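Side-chain contact in AP-4 complex accessory subunit Tepsin (Equus caballus, PDB 5WF2), which associates with the AP-4 adaptor complex and may therefore take part in vesicle trafficking of proteins at the trans-Golgi network: residues Glu64-His69 and Leu82-Ser87. Numbering follows the deposited sequence.
Sequences ELLICH and LGAVAS
No flat group joins the touch of Leu66 with Ala84 and Val85; the only ring within the two segments, that of His69, is used edge-on within its own helix end. Its ND1 donates to Leu65 O at 2.9 Å, almost straight at 168°, with the oxygen close to the ring plane. ND1 stands above the carbonyl plane, 39° out of it, and the backbone N of His69 bonds the same oxygen from the other face, so two donors grip one acceptor; imidazole suits the place by carrying an N-H at its edge. Across the contact all is apolar. The CB of Leu66 already points at helix 75-89, and with CG anti to the carbonyl carbon (chi1 -75°) both methyls are carried onto Ala84: CD2 lies 3.8 Å from Ala84 CB, CD1 3.9 Å from that same CB. Alanine suits this spot because its single methyl lets the longer leucine approach closely. CD1 also meets Val85 CG2 at 4.1 Å, the two side chains passing alongside one another, pointing opposite ways. All three residues are buried; Leu66 also touches Val31, and Val85 touches Phe129. The contact joins successive helices in the core of the all-helical superhelical fold shared by ENTH and VHS domains, here Tepsin's VHS/ENTH-like domain.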
ATOM      1  N   GLU A  64      -7.515  -0.668   1.144  1.00 22.92           N
ATOM      2  CA  GLU A  64      -7.897  -1.871   1.860  1.00 24.46           C
ATOM      3  C   GLU A  64      -7.411  -3.125   1.136  1.00 28.55           C
ATOM      4  O   GLU A  64      -7.029  -4.107   1.788  1.00 26.64           O
ATOM      5  CB  GLU A  64      -9.407  -1.893   2.097  1.00 22.96           C
ATOM      6  CG  GLU A  64      -9.906  -0.840   3.087  1.00 28.27           C
ATOM      7  CD  GLU A  64      -9.606  -1.166   4.537  1.00 34.15           C
ATOM      8  OE1 GLU A  64      -9.333  -2.345   4.852  1.00 40.13           O
ATOM      9  OE2 GLU A  64      -9.669  -0.225   5.354  1.00 40.69           O
ATOM     10  N   LEU A  65      -7.366  -3.110  -0.198  1.00 29.70           N
ATOM     11  CA  LEU A  65      -6.889  -4.278  -0.931  1.00 22.00           C
ATOM     12  C   LEU A  65      -5.376  -4.405  -0.853  1.00 27.13           C
ATOM     13  O   LEU A  65      -4.837  -5.524  -0.751  1.00 26.45           O
ATOM     14  CB  LEU A  65      -7.375  -4.216  -2.382  1.00 24.00           C
ATOM     15  CG  LEU A  65      -8.897  -4.419  -2.477  1.00 27.66           C
ATOM     16  CD1 LEU A  65      -9.468  -3.959  -3.786  1.00 31.53           C
ATOM     17  CD2 LEU A  65      -9.201  -5.814  -2.272  1.00 35.16           C
ATOM     18  N   LEU A  66      -4.672  -3.282  -0.811  1.00 23.70           N
ATOM     19  CA  LEU A  66      -3.239  -3.345  -0.571  1.00 20.52           C
ATOM     20  C   LEU A  66      -2.960  -3.936   0.787  1.00 23.01           C
ATOM     21  O   LEU A  66      -2.056  -4.748   0.938  1.00 22.79           O
ATOM     22  CB  LEU A  66      -2.614  -1.952  -0.680  1.00 20.53           C
ATOM     23  CG  LEU A  66      -2.458  -1.403  -2.100  1.00 19.30           C
ATOM     24  CD1 LEU A  66      -2.194   0.096  -2.024  1.00 22.37           C
ATOM     25  CD2 LEU A  66      -1.356  -2.138  -2.837  1.00 24.39           C
ATOM     26  N   ILE A  67      -3.727  -3.533   1.800  1.00 24.61           N
ATOM     27  CA  ILE A  67      -3.521  -4.089   3.131  1.00 24.52           C
ATOM     28  C   ILE A  67      -3.727  -5.595   3.107  1.00 25.87           C
ATOM     29  O   ILE A  67      -2.977  -6.338   3.735  1.00 28.06           O
ATOM     30  CB  ILE A  67      -4.436  -3.397   4.158  1.00 25.44           C
ATOM     31  CG1 ILE A  67      -4.012  -1.927   4.299  1.00 28.30           C
ATOM     32  CG2 ILE A  67      -4.345  -4.129   5.521  1.00 29.54           C
ATOM     33  CD1 ILE A  67      -4.950  -1.041   5.092  1.00 33.31           C
ATOM     34  N   CYS A  68      -4.737  -6.070   2.379  1.00 30.01           N
ATOM     35  CA  CYS A  68      -4.920  -7.513   2.220  1.00 29.05           C
ATOM     36  C   CYS A  68      -3.664  -8.178   1.683  1.00 32.85           C
ATOM     37  O   CYS A  68      -3.266  -9.240   2.171  1.00 38.00           O
ATOM     38  CB  CYS A  68      -6.121  -7.793   1.313  1.00 33.34           C
ATOM     39  SG  CYS A  68      -7.658  -7.381   2.102  1.00 42.97           S
ATOM     40  N   HIS A  69      -3.007  -7.571   0.700  1.00 29.27           N
ATOM     41  CA  HIS A  69      -1.792  -8.158   0.161  1.00 27.33           C
ATOM     42  C   HIS A  69      -0.582  -8.029   1.077  1.00 28.59           C
ATOM     43  O   HIS A  69       0.499  -8.486   0.694  1.00 34.38           O
ATOM     44  CB  HIS A  69      -1.462  -7.540  -1.196  1.00 30.98           C
ATOM     45  CG  HIS A  69      -2.348  -8.024  -2.296  1.00 33.15           C
ATOM     46  ND1 HIS A  69      -3.670  -7.645  -2.418  1.00 33.36           N
ATOM     47  CD2 HIS A  69      -2.102  -8.872  -3.320  1.00 40.44           C
ATOM     48  CE1 HIS A  69      -4.199  -8.239  -3.471  1.00 39.77           C
ATOM     49  NE2 HIS A  69      -3.270  -8.992  -4.036  1.00 32.36           N
ATOM     50  N   LEU A  82       3.728  -2.329  -0.010  1.00 20.52           N
ATOM     51  CA  LEU A  82       4.202  -1.194   0.802  1.00 22.92           C
ATOM     52  C   LEU A  82       4.626  -0.011  -0.057  1.00 23.86           C
ATOM     53  O   LEU A  82       4.391   1.152   0.309  1.00 20.83           O
ATOM     54  CB  LEU A  82       5.362  -1.598   1.713  1.00 21.94           C
ATOM     55  CG  LEU A  82       5.026  -2.544   2.879  1.00 22.52           C
ATOM     56  CD1 LEU A  82       6.287  -3.036   3.576  1.00 24.53           C
ATOM     57  CD2 LEU A  82       4.102  -1.917   3.904  1.00 23.38           C
ATOM     58  N   GLY A  83       5.339  -0.272  -1.150  1.00 20.35           N
ATOM     59  CA  GLY A  83       5.671   0.803  -2.071  1.00 23.46           C
ATOM     60  C   GLY A  83       4.452   1.541  -2.561  1.00 22.34           C
ATOM     61  O   GLY A  83       4.465   2.770  -2.678  1.00 22.54           O
ATOM     62  N   ALA A  84       3.397   0.802  -2.893  1.00 20.01           N
ATOM     63  CA  ALA A  84       2.182   1.416  -3.400  1.00 22.23           C
ATOM     64  C   ALA A  84       1.515   2.252  -2.315  1.00 20.70           C
ATOM     65  O   ALA A  84       1.007   3.332  -2.606  1.00 19.27           O
ATOM     66  CB  ALA A  84       1.223   0.360  -3.926  1.00 22.48           C
ATOM     67  N   VAL A  85       1.510   1.751  -1.073  1.00 20.89           N
ATOM     68  CA  VAL A  85       1.020   2.516   0.082  1.00 19.59           C
ATOM     69  C   VAL A  85       1.801   3.815   0.230  1.00 16.46           C
ATOM     70  O   VAL A  85       1.220   4.885   0.381  1.00 19.52           O
ATOM     71  CB  VAL A  85       1.103   1.671   1.370  1.00 21.28           C
ATOM     72  CG1 VAL A  85       0.804   2.547   2.618  1.00 21.21           C
ATOM     73  CG2 VAL A  85       0.174   0.478   1.333  1.00 22.30           C
ATOM     74  N   ALA A  86       3.134   3.747   0.167  1.00 19.07           N
ATOM     75  CA  ALA A  86       3.959   4.949   0.270  1.00 19.60           C
ATOM     76  C   ALA A  86       3.641   5.934  -0.841  1.00 22.61           C
ATOM     77  O   ALA A  86       3.505   7.136  -0.591  1.00 24.74           O
ATOM     78  CB  ALA A  86       5.438   4.571   0.261  1.00 20.91           C
ATOM     79  N   SER A  87       3.533   5.449  -2.087  1.00 21.82           N
ATOM     80  CA  SER A  87       3.223   6.332  -3.213  1.00 20.59           C
ATOM     81  C   SER A  87       1.905   7.035  -3.007  1.00 22.07           C
ATOM     82  O   SER A  87       1.818   8.255  -3.176  1.00 24.33           O
ATOM     83  CB  SER A  87       3.225   5.552  -4.528  1.00 23.28           C
ATOM     84  OG  SER A  87       4.558   5.156  -4.864  1.00 28.34           O
TER